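Local coordinates for protein putative secreted endoglycosylceramidase (Rhodococcus hoagii, PDB 6JYZ) that probably hydrolyses O-glycosidic bonds of glycolipids, acting as a family 5 glycoside hydrolase on galactosylceramide-type substrates, at residues S295-V300 with G331-P336; P305-G310 with A340-R345. All coordinates share one frame; numbering follows the deposited sequence.

Overall arrangement
Contact 1 (295-300 with 331-336) joins two loops and is partly buried, whereas contact 2 (305-310 with 340-345) lies at the surface and joins the first turn of helix 307-321 to the middle of helix 336-353. Each loop of contact 1 leads on to one of these helices, so the same two consecutive strand-loop-helix units meet twice, at centres 10 Å apart. Contact 1 relies on indole packing and on bonds to main-chain carbonyls; contact 2 on a carboxylate-guanidinium pair over an isoleucine. Gln296 joins the two: its OE1 probably accepts from Ile307 N and from Arg345 NH2, each at 2.9 Å.

Contact 1: residues S295-V300 with G331-P336; sequences SQSINV and GWFGDP
Ser297 lies over the five-membered ring of Trp332: its CB is 3.7 Å from the ring centroid and 18° off the normal, which fits a CH-pi contact over the face. The same indole reaches the preceding peptide through its N-H, for Trp332 NE1 donates to Gln296 O at 2.9 Å. That bond is somewhat bent, and the donor stands above the carbonyl plane. Farther along the six-membered ring, Ser295 O approaches Trp332 CZ2 obliquely at 3.6 Å. Face contact and N-H bond together fix how the indole is turned against the loop.

With OG trans to the main-chain nitrogen (chi1 180°), the Ser297 hydroxyl is carried toward segment 331-336, where OG donates to Gly331 O at 2.7 Å, in the plane of that carbonyl. Water 1 engages it as well, donating to Ser297 OG at 2.8 Å and accepting from Phe333 N at 3.0 Å, so the hydroxyl acts as both donor and acceptor. Gly331 has backbone angles at which a CB would run into the preceding carbonyl, a backbone shape open in practice to glycine alone.

Both segments follow strands, 287-289 and 326-330, of the (beta/alpha)8 barrel of family 5. They therefore belong to the loops at the C-terminal ends of the barrel strands, the end at which active sites of this fold open. The indole also packs against Gln339, Gln342 and Val343 of helix 336-353 and against Phe401 of helix 399-405.

Nearer the surface the contact becomes apolar. Ile298 CG2 meets Phe333 CD2 at 3.7 Å, reaching the phenyl ring at its edge rather than over a face. The Phe333 side chain also touches Asn383, whose ND2 donates to Trp332 O.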
loop_
_atom_site.group_PDB
_atom_site.type_symbol
_atom_site.label_atom_id
_atom_site.label_comp_id
_atom_site.label_asym_id
_atom_site.label_seq_id
_atom_site.Cartn_x
_atom_site.Cartn_y
_atom_site.Cartn_z
ATOM N N SER A 295 -13.236 2.669 5.976
ATOM C CA SER A 295 -14.597 2.999 6.396
ATOM C C SER A 295 -15.612 2.174 5.607
ATOM O O SER A 295 -15.535 2.036 4.388
ATOM C CB SER A 295 -14.869 4.438 6.302
ATOM O OG SER A 295 -13.987 5.200 7.140
ATOM N N GLN A 296 -16.566 1.631 6.357
ATOM C CA GLN A 296 -17.659 0.771 5.854
ATOM C C GLN A 296 -17.128 -0.527 5.290
ATOM O O GLN A 296 -17.872 -1.267 4.590
ATOM C CB GLN A 296 -18.631 1.484 4.906
ATOM C CG GLN A 296 -19.220 2.666 5.595
ATOM C CD GLN A 296 -20.428 3.215 4.883
ATOM O OE1 GLN A 296 -20.366 3.925 3.889
ATOM N NE2 GLN A 296 -21.587 2.920 5.457
ATOM N N SER A 297 -15.885 -0.913 5.607
ATOM C CA SER A 297 -15.345 -2.209 5.318
ATOM C C SER A 297 -15.048 -2.964 6.620
ATOM O O SER A 297 -15.678 -3.962 6.931
ATOM C CB SER A 297 -14.099 -2.175 4.408
ATOM O OG SER A 297 -13.663 -3.471 4.204
ATOM N N ILE A 298 -14.063 -2.461 7.392
ATOM C CA ILE A 298 -13.579 -3.146 8.580
ATOM C C ILE A 298 -13.414 -2.182 9.752
ATOM O O ILE A 298 -12.739 -2.542 10.736
ATOM C CB ILE A 298 -12.304 -3.978 8.306
ATOM C CG1 ILE A 298 -11.167 -3.078 7.799
ATOM C CG2 ILE A 298 -12.602 -5.148 7.353
ATOM C CD1 ILE A 298 -9.814 -3.805 7.798
ATOM N N ASN A 299 -14.067 -1.034 9.742
ATOM C CA ASN A 299 -14.012 -0.158 10.914
ATOM C C ASN A 299 -14.857 -0.732 12.046
ATOM O O ASN A 299 -15.740 -1.565 11.836
ATOM C CB ASN A 299 -14.456 1.258 10.552
ATOM C CG ASN A 299 -13.375 2.089 9.918
ATOM O OD1 ASN A 299 -12.250 1.634 9.705
ATOM N ND2 ASN A 299 -13.766 3.305 9.594
ATOM N N VAL A 300 -14.682 -0.179 13.245
ATOM C CA VAL A 300 -15.503 -0.567 14.396
ATOM C C VAL A 300 -16.972 -0.285 14.080
ATOM O O VAL A 300 -17.828 -1.151 14.403
ATOM C CB VAL A 300 -15.037 0.196 15.653
ATOM C CG1 VAL A 300 -15.949 -0.160 16.868
ATOM C CG2 VAL A 300 -13.598 -0.200 15.973
ATOM N N GLY A 331 -10.072 -2.000 0.753
ATOM C CA GLY A 331 -10.584 -3.242 0.162
ATOM C C GLY A 331 -11.789 -3.729 0.936
ATOM O O GLY A 331 -12.041 -3.301 2.063
ATOM N N TRP A 332 -12.534 -4.614 0.259
ATOM C CA TRP A 332 -13.668 -5.334 0.857
ATOM C C TRP A 332 -13.362 -6.809 0.799
ATOM O O TRP A 332 -12.689 -7.286 -0.118
ATOM C CB TRP A 332 -15.004 -4.999 0.145
ATOM C CG TRP A 332 -15.615 -3.779 0.782
ATOM C CD1 TRP A 332 -16.618 -3.775 1.722
ATOM C CD2 TRP A 332 -15.267 -2.387 0.591
ATOM N NE1 TRP A 332 -16.884 -2.488 2.119
ATOM C CE2 TRP A 332 -16.065 -1.619 1.449
ATOM C CE3 TRP A 332 -14.360 -1.673 -0.222
ATOM C CZ2 TRP A 332 -15.985 -0.231 1.576
ATOM C CZ3 TRP A 332 -14.301 -0.296 -0.144
ATOM C CH2 TRP A 332 -15.089 0.420 0.746
ATOM N N PHE A 333 -13.858 -7.540 1.811
ATOM C CA PHE A 333 -13.365 -8.896 2.084
ATOM C C PHE A 333 -14.476 -9.952 2.112
ATOM O O PHE A 333 -14.153 -11.123 2.344
ATOM C CB PHE A 333 -12.573 -8.895 3.411
ATOM C CG PHE A 333 -11.456 -7.862 3.363
ATOM C CD1 PHE A 333 -10.350 -8.097 2.558
ATOM C CD2 PHE A 333 -11.581 -6.656 4.075
ATOM C CE1 PHE A 333 -9.373 -7.103 2.408
ATOM C CE2 PHE A 333 -10.552 -5.705 3.973
ATOM C CZ PHE A 333 -9.462 -5.952 3.154
ATOM N N GLY A 334 -15.708 -9.515 1.919
ATOM C CA GLY A 334 -16.849 -10.454 1.960
ATOM C C GLY A 334 -17.307 -10.795 0.544
ATOM O O GLY A 334 -16.557 -10.858 -0.417
ATOM N N ASP A 335 -18.620 -11.053 0.475
ATOM C CA ASP A 335 -19.230 -11.531 -0.763
ATOM C C ASP A 335 -19.347 -10.379 -1.763
ATOM O O ASP A 335 -20.013 -9.386 -1.462
ATOM C CB ASP A 335 -20.646 -12.036 -0.444
ATOM C CG ASP A 335 -21.418 -12.599 -1.615
ATOM O OD1 ASP A 335 -20.940 -12.563 -2.787
ATOM O OD2 ASP A 335 -22.425 -13.274 -1.269
ATOM N N PRO A 336 -18.762 -10.450 -2.967
ATOM C CA PRO A 336 -18.911 -9.386 -3.953
ATOM C C PRO A 336 -20.347 -9.112 -4.376
ATOM O O PRO A 336 -20.697 -8.008 -4.770
ATOM C CB PRO A 336 -18.010 -9.824 -5.151
ATOM C CG PRO A 336 -17.811 -11.323 -4.951
ATOM C CD PRO A 336 -17.903 -11.552 -3.469
HETATM O O HOH W 1 -15.018 -5.962 4.037
#

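Contact 2: residues P305-G310 with A340-R345; sequences PSIEDG and AGQVRR
Helix 307-321 begins close to helix 336-353, the nearest alpha carbons being Ile307 CA and Arg345 CA at 7.4 Å. Ser306 starts the first of these helices as its N-cap, its OG accepting from Asp309 N at 3.0 Å. From this same first turn Glu308 meets Arg345 in a side-on, two-nitrogen salt bridge. Arg345 NH2 donates to Glu308 OE1 at 2.8 Å, nearly straight at 169°, and Arg345 NE donates to Glu308 OE2 at 2.9 Å. Both oxygens use their syn lone pairs, and the carboxylate and guanidinium planes differ by only 10°. A bend at chi3 (61°) folds the arginine chain so that NE faces the acid.

Ile307 CD1 sits over the centre of one guanidinium face, 3.7 Å from Arg345 CZ, and also rests against the carbonyl oxygen of Gln342. Water 2 adds a polar link between the helices, donating to Glu308 OE2 at 2.7 Å and to Arg345 O. Replacing Arg345 by a leucine would probably leave the Glu308 carboxylate without its countercharge and take the flat cover off Ile307 CD1.

Glu308 grips the guanidinium at its edge, while Gln296 OE1, tilted well out of the plane, accepts from Arg345 NH2, so two residues hold the group. Its positive charge probably favours the ionised form of Glu308, making this a directional electrostatic link between neighbouring barrel helices.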
loop_
_atom_site.group_PDB
_atom_site.type_symbol
_atom_site.label_atom_id
_atom_site.label_comp_id
_atom_site.label_asym_id
_atom_site.label_seq_id
_atom_site.Cartn_x
_atom_site.Cartn_y
_atom_site.Cartn_z
ATOM N N PRO A 305 -17.309 6.579 9.997
ATOM C CA PRO A 305 -17.661 7.411 8.845
ATOM C C PRO A 305 -18.158 6.559 7.701
ATOM O O PRO A 305 -17.854 5.387 7.563
ATOM C CB PRO A 305 -16.323 8.055 8.371
ATOM C CG PRO A 305 -15.351 7.833 9.546
ATOM C CD PRO A 305 -15.844 6.626 10.262
ATOM N N SER A 306 -18.952 7.217 6.820
ATOM C CA SER A 306 -19.294 6.551 5.568
ATOM C C SER A 306 -18.050 6.497 4.652
ATOM O O SER A 306 -17.056 7.173 4.932
ATOM C CB SER A 306 -20.368 7.331 4.817
ATOM O OG SER A 306 -19.869 8.602 4.446
ATOM N N ILE A 307 -18.158 5.733 3.568
ATOM C CA ILE A 307 -16.999 5.691 2.639
ATOM C C ILE A 307 -16.673 7.125 2.265
ATOM O O ILE A 307 -15.521 7.564 2.256
ATOM C CB ILE A 307 -17.398 4.899 1.386
ATOM C CG1 ILE A 307 -17.611 3.437 1.737
ATOM C CG2 ILE A 307 -16.302 5.054 0.319
ATOM C CD1 ILE A 307 -18.146 2.618 0.576
ATOM N N GLU A 308 -17.692 7.933 1.865
ATOM C CA GLU A 308 -17.438 9.242 1.306
ATOM C C GLU A 308 -16.933 10.218 2.361
ATOM O O GLU A 308 -16.080 11.058 2.090
ATOM C CB GLU A 308 -18.712 9.796 0.633
ATOM C CG GLU A 308 -19.110 9.000 -0.625
ATOM C CD GLU A 308 -19.869 7.703 -0.335
ATOM O OE1 GLU A 308 -20.243 7.382 0.823
ATOM O OE2 GLU A 308 -19.994 6.864 -1.338
ATOM N N ASP A 309 -17.448 10.110 3.597
ATOM C CA ASP A 309 -16.898 10.943 4.663
ATOM C C ASP A 309 -15.466 10.522 5.013
ATOM O O ASP A 309 -14.685 11.375 5.373
ATOM C CB ASP A 309 -17.808 10.954 5.900
ATOM C CG ASP A 309 -18.992 11.954 5.688
ATOM O OD1 ASP A 309 -18.885 12.902 4.838
ATOM O OD2 ASP A 309 -19.951 11.788 6.374
ATOM N N GLY A 310 -15.175 9.248 4.926
ATOM C CA GLY A 310 -13.784 8.801 5.156
ATOM C C GLY A 310 -12.818 9.475 4.183
ATOM O O GLY A 310 -11.725 9.883 4.565
ATOM N N ALA A 340 -19.896 -5.342 -3.906
ATOM C CA ALA A 340 -19.346 -4.669 -5.067
ATOM C C ALA A 340 -19.829 -3.235 -5.158
ATOM O O ALA A 340 -19.121 -2.375 -5.664
ATOM C CB ALA A 340 -19.701 -5.447 -6.316
ATOM N N GLY A 341 -20.993 -2.914 -4.633
ATOM C CA GLY A 341 -21.485 -1.547 -4.678
ATOM C C GLY A 341 -20.658 -0.591 -3.809
ATOM O O GLY A 341 -20.513 0.586 -4.106
ATOM N N GLN A 342 -20.129 -1.136 -2.698
ATOM C CA GLN A 342 -19.240 -0.330 -1.871
ATOM C C GLN A 342 -17.913 -0.109 -2.606
ATOM O O GLN A 342 -17.411 0.997 -2.567
ATOM C CB GLN A 342 -18.845 -1.135 -0.631
ATOM C CG GLN A 342 -19.984 -1.800 0.091
ATOM C CD GLN A 342 -20.580 -0.702 0.846
ATOM O OE1 GLN A 342 -21.203 0.158 0.231
ATOM N NE2 GLN A 342 -20.437 -0.787 2.200
ATOM N N VAL A 343 -17.410 -1.126 -3.263
ATOM C CA VAL A 343 -16.202 -0.975 -4.076
ATOM C C VAL A 343 -16.415 0.073 -5.151
ATOM O O VAL A 343 -15.568 0.954 -5.401
ATOM C CB VAL A 343 -15.712 -2.323 -4.620
ATOM C CG1 VAL A 343 -14.473 -2.117 -5.465
ATOM C CG2 VAL A 343 -15.450 -3.267 -3.443
ATOM N N ARG A 344 -17.596 0.051 -5.815
ATOM C CA ARG A 344 -17.917 1.043 -6.805
ATOM C C ARG A 344 -17.928 2.441 -6.217
ATOM O O ARG A 344 -17.388 3.359 -6.835
ATOM C CB ARG A 344 -19.281 0.639 -7.419
ATOM C CG ARG A 344 -19.742 1.647 -8.479
ATOM C CD ARG A 344 -21.114 1.174 -9.013
ATOM N NE ARG A 344 -21.734 2.144 -9.889
ATOM C CZ ARG A 344 -22.740 1.872 -10.733
ATOM N NH1 ARG A 344 -23.211 0.633 -10.838
ATOM N NH2 ARG A 344 -23.253 2.845 -11.476
ATOM N N ARG A 345 -18.557 2.613 -5.062
ATOM C CA ARG A 345 -18.551 3.900 -4.403
ATOM C C ARG A 345 -17.118 4.383 -4.097
ATOM O O ARG A 345 -16.819 5.559 -4.183
ATOM C CB ARG A 345 -19.340 3.845 -3.063
ATOM C CG ARG A 345 -20.859 3.807 -3.302
ATOM C CD ARG A 345 -21.577 3.374 -2.030
ATOM N NE ARG A 345 -21.362 4.286 -0.927
ATOM C CZ ARG A 345 -21.529 3.971 0.348
ATOM N NH1 ARG A 345 -22.026 2.763 0.638
ATOM N NH2 ARG A 345 -21.329 4.855 1.317
HETATM O O HOH W 2 -18.818 7.474 -3.728
#